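Local coordinates for protein PKS (Streptomyces sp. CNQ431, PDB 5YDA) that probably transfers acyl extender units of varied structure to a carrier protein, serving as the broadly selective acyltransferase domain of the splenocin polyketide synthase, at residues A[247-252]-A[279-284]; A[254-259]-A[265-270]; A[304-309]-A[347-352]. All blocks are in the same frame, centred on the assembly; numbering follows the deposited sequence.

Interaction 1: residues A[247-252]-A[279-284]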
# COMPACT_ATOMS: atom_id res chain seq x y z
N LEU A 247 -8.77 13.67 -22.20
CA LEU A 247 -7.86 13.68 -23.35
C LEU A 247 -8.08 14.84 -24.31
O LEU A 247 -7.09 15.52 -24.63
CB LEU A 247 -7.97 12.33 -24.09
CG LEU A 247 -7.03 11.22 -23.63
CD1 LEU A 247 -7.55 9.85 -24.04
CD2 LEU A 247 -5.65 11.48 -24.21
N PRO A 248 -9.29 15.15 -24.78
CA PRO A 248 -9.43 16.24 -25.76
C PRO A 248 -9.01 17.61 -25.24
O PRO A 248 -8.76 18.50 -26.06
CB PRO A 248 -10.92 16.22 -26.13
CG PRO A 248 -11.58 15.39 -25.10
CD PRO A 248 -10.57 14.42 -24.60
N LEU A 249 -8.91 17.81 -23.92
CA LEU A 249 -8.50 19.09 -23.35
C LEU A 249 -6.99 19.27 -23.30
O LEU A 249 -6.52 20.32 -22.84
CB LEU A 249 -9.08 19.25 -21.95
CG LEU A 249 -10.59 19.07 -21.79
CD1 LEU A 249 -11.01 19.36 -20.37
CD2 LEU A 249 -11.31 20.01 -22.74
N LEU A 250 -6.21 18.33 -23.77
CA LEU A 250 -4.76 18.44 -23.75
C LEU A 250 -4.23 18.47 -25.15
O LEU A 250 -4.57 17.62 -25.92
CB LEU A 250 -4.17 17.23 -23.04
CG LEU A 250 -4.90 16.58 -21.87
CD1 LEU A 250 -4.19 15.33 -21.43
CD2 LEU A 250 -4.95 17.52 -20.71
N GLY A 251 -3.40 19.42 -25.54
CA GLY A 251 -2.91 20.47 -24.73
C GLY A 251 -1.41 20.55 -24.95
O GLY A 251 -0.71 19.67 -24.54
N GLU A 252 -0.93 21.59 -25.60
CA GLU A 252 0.49 21.75 -25.79
C GLU A 252 0.96 22.13 -24.41
O GLU A 252 0.35 22.94 -23.75
CB GLU A 252 0.77 22.83 -26.82
CG GLU A 252 2.22 23.27 -26.93
CD GLU A 252 3.19 22.14 -27.17
OE1 GLU A 252 3.17 21.56 -28.27
OE2 GLU A 252 3.99 21.83 -26.27
N ALA A 279 -8.73 26.25 -15.64
CA ALA A 279 -9.78 27.19 -16.04
C ALA A 279 -10.80 26.52 -16.95
O ALA A 279 -12.01 26.70 -16.77
CB ALA A 279 -9.17 28.41 -16.74
N GLU A 280 -10.34 25.73 -17.93
CA GLU A 280 -11.27 25.08 -18.83
C GLU A 280 -12.01 23.92 -18.16
O GLU A 280 -13.17 23.66 -18.50
CB GLU A 280 -10.55 24.63 -20.11
CG GLU A 280 -10.36 25.81 -21.14
CD GLU A 280 -11.70 26.37 -21.75
OE1 GLU A 280 -12.78 25.81 -21.46
OE2 GLU A 280 -11.69 27.37 -22.52
N LEU A 281 -11.43 23.32 -17.14
CA LEU A 281 -12.12 22.29 -16.42
C LEU A 281 -13.22 22.89 -15.56
O LEU A 281 -14.23 22.30 -15.40
CB LEU A 281 -11.21 21.44 -15.57
CG LEU A 281 -10.20 20.52 -16.22
CD1 LEU A 281 -9.20 20.07 -15.20
CD2 LEU A 281 -10.82 19.36 -16.92
N THR A 282 -12.99 24.07 -15.02
CA THR A 282 -13.98 24.73 -14.21
C THR A 282 -15.14 25.14 -15.07
O THR A 282 -16.24 25.07 -14.66
CB THR A 282 -13.46 25.99 -13.51
OG1 THR A 282 -12.29 25.68 -12.82
N ARG A 283 -14.86 25.56 -16.27
CA ARG A 283 -15.88 25.99 -17.17
C ARG A 283 -16.79 24.85 -17.63
O ARG A 283 -17.86 25.06 -18.10
CB ARG A 283 -15.27 26.75 -18.33
CG ARG A 283 -15.23 28.23 -18.09
CD ARG A 283 -14.90 28.98 -19.36
NE ARG A 283 -13.55 28.71 -19.79
CZ ARG A 283 -12.50 29.41 -19.39
NH1 ARG A 283 -12.66 30.43 -18.59
NH2 ARG A 283 -11.30 29.11 -19.83
N ARG A 284 -16.35 23.64 -17.45
CA ARG A 284 -17.13 22.47 -17.82
C ARG A 284 -17.67 21.72 -16.61
O ARG A 284 -18.23 20.63 -16.75
CB ARG A 284 -16.28 21.55 -18.70
CG ARG A 284 -15.93 22.17 -20.05
CD ARG A 284 -14.72 21.48 -20.70
NE ARG A 284 -14.54 21.92 -22.08
CZ ARG A 284 -14.04 23.11 -22.41
NH1 ARG A 284 -13.65 23.95 -21.46
NH2 ARG A 284 -13.91 23.45 -23.68
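Two leucines and an arginine share one setting of the first torsion: Leu249 (chi1 -54°), Leu281 (chi1 -68°) and Arg284 (chi1 -66°) all carry CG beside the backbone N and opposite the carbonyl carbon. In Leu249 this sends the side chain from the 3-10 turn toward the helix end, where its two methyls find different partners. CD1 meets CD2 of Leu281 at 3.5 Å, an apolar contact between branches that cross at a slant; the CB of Leu281 does not aim at the turn, and it is the far methyl that closes the distance. CD2 of Leu249 lies over one face of the Arg284 guanidinium, 3.7 Å above its plane and displaced toward the rim, with NE of Arg284 its nearest atom at 3.8 Å. The arginine, extended from CG to NE, runs past the leucine in the opposite direction. Glu280 O lies in plane at the edge of the guanidinium, though NH1 is too uncertainly placed for that bond to be relied on. Arg283 NH2 and Glu280 OE2 form a salt bridge at 3.2 Å, though the hydrogen bond within it is weak. The contact fastens the loop after helix 243-246 to the C-terminal end of helix 271-283, with Leu249 also touching Leu277 of that helix and Leu281 resting on Phe288 of strand 288-290.

Interaction 2: residues A[254-259]-A[265-270]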
# COMPACT_ATOMS: atom_id res chain seq x y z
N LEU A 254 1.11 19.83 -21.94
CA LEU A 254 0.46 18.93 -20.99
C LEU A 254 0.65 17.49 -21.43
O LEU A 254 0.61 17.18 -22.62
CB LEU A 254 -1.05 19.22 -20.86
CG LEU A 254 -1.50 20.58 -20.33
CD1 LEU A 254 -3.00 20.70 -20.48
CD2 LEU A 254 -1.08 20.80 -18.90
N SER A 255 0.83 16.61 -20.46
CA SER A 255 0.83 15.18 -20.71
C SER A 255 -0.15 14.51 -19.75
O SER A 255 -0.38 14.99 -18.63
CB SER A 255 2.23 14.53 -20.53
OG SER A 255 3.25 15.28 -21.18
N LEU A 256 -0.73 13.42 -20.21
CA LEU A 256 -1.51 12.54 -19.36
C LEU A 256 -0.55 11.77 -18.45
O LEU A 256 0.19 10.89 -18.91
CB LEU A 256 -2.34 11.59 -20.23
CG LEU A 256 -3.35 10.66 -19.57
CD1 LEU A 256 -4.36 11.48 -18.77
CD2 LEU A 256 -4.08 9.82 -20.61
N ALA A 257 -0.53 12.11 -17.16
CA ALA A 257 0.45 11.53 -16.25
C ALA A 257 0.00 10.17 -15.71
O ALA A 257 0.83 9.28 -15.53
CB ALA A 257 0.73 12.50 -15.10
N ALA A 258 -1.30 9.98 -15.47
CA ALA A 258 -1.78 8.72 -14.91
C ALA A 258 -3.23 8.51 -15.31
O ALA A 258 -4.01 9.47 -15.35
CB ALA A 258 -1.67 8.69 -13.37
N VAL A 259 -3.59 7.26 -15.58
CA VAL A 259 -4.98 6.86 -15.72
C VAL A 259 -5.26 5.89 -14.57
O VAL A 259 -4.89 4.71 -14.63
CB VAL A 259 -5.27 6.23 -17.09
CG1 VAL A 259 -6.73 5.77 -17.19
CG2 VAL A 259 -4.95 7.23 -18.19
N CYS A 265 -7.88 10.62 -13.09
CA CYS A 265 -6.65 10.63 -13.86
C CYS A 265 -5.87 11.86 -13.43
O CYS A 265 -6.37 12.71 -12.71
CB CYS A 265 -6.94 10.59 -15.36
SG CYS A 265 -7.80 12.03 -15.95
N THR A 266 -4.60 11.92 -13.83
CA THR A 266 -3.78 13.08 -13.52
C THR A 266 -3.17 13.64 -14.80
O THR A 266 -2.90 12.91 -15.76
CB THR A 266 -2.66 12.76 -12.52
OG1 THR A 266 -1.75 11.83 -13.12
CG2 THR A 266 -3.24 12.15 -11.26
N VAL A 267 -2.97 14.96 -14.80
CA VAL A 267 -2.40 15.67 -15.94
C VAL A 267 -1.26 16.52 -15.42
O VAL A 267 -1.37 17.15 -14.36
CB VAL A 267 -3.46 16.54 -16.67
CG1 VAL A 267 -2.81 17.33 -17.79
CG2 VAL A 267 -4.58 15.65 -17.24
N ALA A 268 -0.13 16.51 -16.14
CA ALA A 268 1.09 17.19 -15.72
C ALA A 268 1.67 17.99 -16.87
O ALA A 268 1.48 17.66 -18.04
CB ALA A 268 2.13 16.18 -15.22
N GLY A 269 2.40 19.05 -16.52
CA GLY A 269 3.04 19.88 -17.53
C GLY A 269 3.55 21.15 -16.88
O GLY A 269 3.66 21.22 -15.65
N ASP A 270 3.83 22.16 -17.70
CA ASP A 270 4.29 23.39 -17.08
C ASP A 270 3.13 24.10 -16.41
O ASP A 270 1.96 23.88 -16.75
CB ASP A 270 4.99 24.31 -18.08
CG ASP A 270 4.11 24.71 -19.22
OD1 ASP A 270 3.40 25.76 -19.10
OD2 ASP A 270 4.17 23.99 -20.24
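Leu254 lies opposite Gly269 in a non-hydrogen-bonded antiparallel pair and sets its CB 4.0 Å from CG1 of Val267, the two side chains meeting at a slant. Ser255 comes next as a hydrogen-bonded pair with Ala268: Ser255 N reaches Ala268 O at 2.7 Å, Ala268 N reaches Ser255 O at 2.9 Å, and both bonds are almost linear. The hydroxyl of Ser255 is engaged by His300 outside the hairpin. At Leu256, paired with Val267, CG anti to the backbone N (chi1 -174°) carries CD1 to 3.6 Å from Thr266 O. Ala257 then departs from extended geometry (psi -35°), and the register slips by one residue: Ala257 and Ala258 together face Thr266, a classic beta bulge. Thr266 O accepts Ala257 N at 2.9 Å, from above the carbonyl plane, and Ala258 N weakly at 3.4 Å. Ala258 shares the sheet face of Thr266, while Ala257, in the bulge, turns its CB toward the partner strand; OG1 of Thr266 stands 3.2 Å from CB of each alanine, and its approach to Ala258 N is too badly angled to be a bond. Ala258 O takes the amide of Thr266 at 2.9 Å, and Val259 faces Cys265 as a non-hydrogen-bonded pair. The chemistry is thus mainly that of the backbone, with one carbonyl shared by two amides where the strand kinks. Leu254, Leu256, Cys265 and Val267 give the other face of the sheet an apolar character that suits the helices 243-246 and 271-283 packed there.

Interaction 3: residues A[304-309]-A[347-352]; sequences PILESF and DHTRRT
Helix 306-313 meets the last turn of helix 342-350 here, through Leu306 and Phe309 on one side and Thr349 and Arg350 on the other. Leu306 and Thr349 contribute nearly equal shares of the buried surface. CD1 of Leu306 rests 4.0 Å from CB and 4.1 Å from CD of Arg350, touching the aliphatic part of that chain, which bends at chi2 (63°) and so offers its methylenes to the leucine. The charged end serves another purpose: Arg350 NE forms a salt bridge with Asp303. CD2 of Leu306 approaches CG2 of Thr349 at 4.3 Å. One turn further, the ring of Phe309, with CG anti to the backbone N (chi1 178°), brings CE2 to 3.8 Å from OG1 of Thr349 at an oblique angle. That hydroxyl is hydrogen-bonded to Arg225 NE; its approach to the ring is a plain close contact. Phe309 also packs on Val221 and Leu228 of helix 215-231, and both it and Thr349 touch Tyr204 of helix 201-210, which begins within what is probably the GxSxG nucleophile elbow. The arrangement is consistent with the helices surrounding the central sheet of the large, hydrolase-like subdomain of acyltransferases.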
# COMPACT_ATOMS: atom_id res chain seq x y z
N PRO A 304 14.55 16.64 -20.01
CA PRO A 304 15.97 16.96 -19.79
C PRO A 304 16.70 16.07 -18.79
O PRO A 304 17.94 16.03 -18.84
CB PRO A 304 15.92 18.42 -19.29
CG PRO A 304 14.64 18.98 -19.85
CD PRO A 304 13.68 17.82 -19.79
N ILE A 305 16.03 15.36 -17.87
CA ILE A 305 16.74 14.56 -16.87
C ILE A 305 16.67 13.07 -17.12
O ILE A 305 17.18 12.30 -16.31
CB ILE A 305 16.28 14.88 -15.43
CG1 ILE A 305 14.75 14.74 -15.27
CG2 ILE A 305 16.71 16.29 -15.05
CD1 ILE A 305 14.20 13.30 -15.19
N LEU A 306 16.04 12.63 -18.22
CA LEU A 306 15.87 11.20 -18.44
C LEU A 306 17.21 10.49 -18.59
O LEU A 306 17.43 9.43 -17.99
CB LEU A 306 14.99 10.96 -19.67
CG LEU A 306 13.51 11.33 -19.53
CD1 LEU A 306 12.74 10.97 -20.79
CD2 LEU A 306 12.90 10.65 -18.31
N GLU A 307 18.11 11.04 -19.40
CA GLU A 307 19.39 10.38 -19.64
C GLU A 307 20.24 10.38 -18.38
O GLU A 307 20.82 9.35 -18.01
CB GLU A 307 20.13 11.04 -20.81
CG GLU A 307 19.61 10.62 -22.18
CD GLU A 307 20.11 9.23 -22.58
OE1 GLU A 307 20.80 9.11 -23.60
OE2 GLU A 307 19.81 8.25 -21.90
N SER A 308 20.30 11.50 -17.68
CA SER A 308 20.97 11.52 -16.40
C SER A 308 20.39 10.49 -15.44
O SER A 308 21.11 9.86 -14.66
CB SER A 308 20.89 12.91 -15.79
OG SER A 308 21.25 12.80 -14.42
N PHE A 309 19.06 10.32 -15.47
CA PHE A 309 18.49 9.34 -14.55
C PHE A 309 18.85 7.92 -14.97
O PHE A 309 19.00 7.04 -14.12
CB PHE A 309 16.98 9.52 -14.45
CG PHE A 309 16.32 8.52 -13.54
CD1 PHE A 309 16.73 8.40 -12.23
CD2 PHE A 309 15.34 7.69 -14.02
CE1 PHE A 309 16.15 7.47 -11.40
CE2 PHE A 309 14.73 6.76 -13.18
CZ PHE A 309 15.15 6.65 -11.88
N ASP A 347 11.45 4.65 -19.46
CA ASP A 347 10.09 4.84 -19.96
C ASP A 347 9.08 4.91 -18.83
O ASP A 347 8.12 5.69 -18.89
CB ASP A 347 9.71 3.70 -20.91
CG ASP A 347 10.40 3.78 -22.25
OD1 ASP A 347 10.87 4.88 -22.61
OD2 ASP A 347 10.46 2.75 -22.94
N HIS A 348 9.27 4.09 -17.80
CA HIS A 348 8.33 4.08 -16.68
C HIS A 348 8.18 5.47 -16.09
O HIS A 348 7.06 5.89 -15.77
CB HIS A 348 8.79 3.08 -15.62
CG HIS A 348 7.97 3.14 -14.37
ND1 HIS A 348 8.37 3.85 -13.26
CD2 HIS A 348 6.76 2.62 -14.08
CE1 HIS A 348 7.43 3.75 -12.33
NE2 HIS A 348 6.45 3.01 -12.80
N THR A 349 9.29 6.21 -15.96
CA THR A 349 9.28 7.54 -15.37
C THR A 349 8.74 8.60 -16.33
O THR A 349 8.16 9.60 -15.89
CB THR A 349 10.70 7.88 -14.90
OG1 THR A 349 10.96 7.16 -13.68
CG2 THR A 349 10.92 9.39 -14.67
N ARG A 350 8.88 8.39 -17.64
CA ARG A 350 8.40 9.37 -18.61
C ARG A 350 6.93 9.17 -18.97
O ARG A 350 6.22 10.15 -19.23
CB ARG A 350 9.26 9.31 -19.87
CG ARG A 350 8.75 10.14 -21.03
CD ARG A 350 8.74 11.62 -20.70
NE ARG A 350 8.18 12.42 -21.79
CZ ARG A 350 6.88 12.50 -22.08
NH1 ARG A 350 5.97 11.83 -21.37
NH2 ARG A 350 6.48 13.26 -23.09
N ARG A 351 6.46 7.94 -18.99
CA ARG A 351 5.19 7.60 -19.63
C ARG A 351 4.05 7.49 -18.62
O ARG A 351 4.25 7.38 -17.40
CB ARG A 351 5.34 6.30 -20.42
CG ARG A 351 6.16 6.52 -21.70
CD ARG A 351 6.35 5.27 -22.53
NE ARG A 351 5.11 4.57 -22.83
CZ ARG A 351 5.07 3.37 -23.41
NH1 ARG A 351 6.20 2.76 -23.74
NH2 ARG A 351 3.91 2.77 -23.66
N THR A 352 2.85 7.54 -19.17
CA THR A 352 1.63 7.48 -18.39
C THR A 352 1.62 6.28 -17.46
O THR A 352 1.96 5.16 -17.86
CB THR A 352 0.43 7.42 -19.35
OG1 THR A 352 0.50 8.53 -20.26
CG2 THR A 352 -0.90 7.46 -18.56

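Interactions 1 and 2 belong to one small unit whose βαββαβ chain order and four-stranded antiparallel sheet fit the ferredoxin-like subdomain of acyltransferases. Interaction 2 is its backbone-bonded hairpin; interaction 1, its centre about 31 Å from the centre of the chain against about 22 Å for that of interaction 2, is a sparser side-chain contact at the outer surface of the unit. They join where Leu250 CD2 meets Val267 CG1 at 3.6 Å. Interaction 3 lies among helices outside that unit, likewise relying on side chains but with two of its four touching residues buried. It approaches the hairpin through Thr352, whose OG1 is 2.7 Å from Leu256 O, a probable hydrogen bond. Interactions 1 and 3 do not touch.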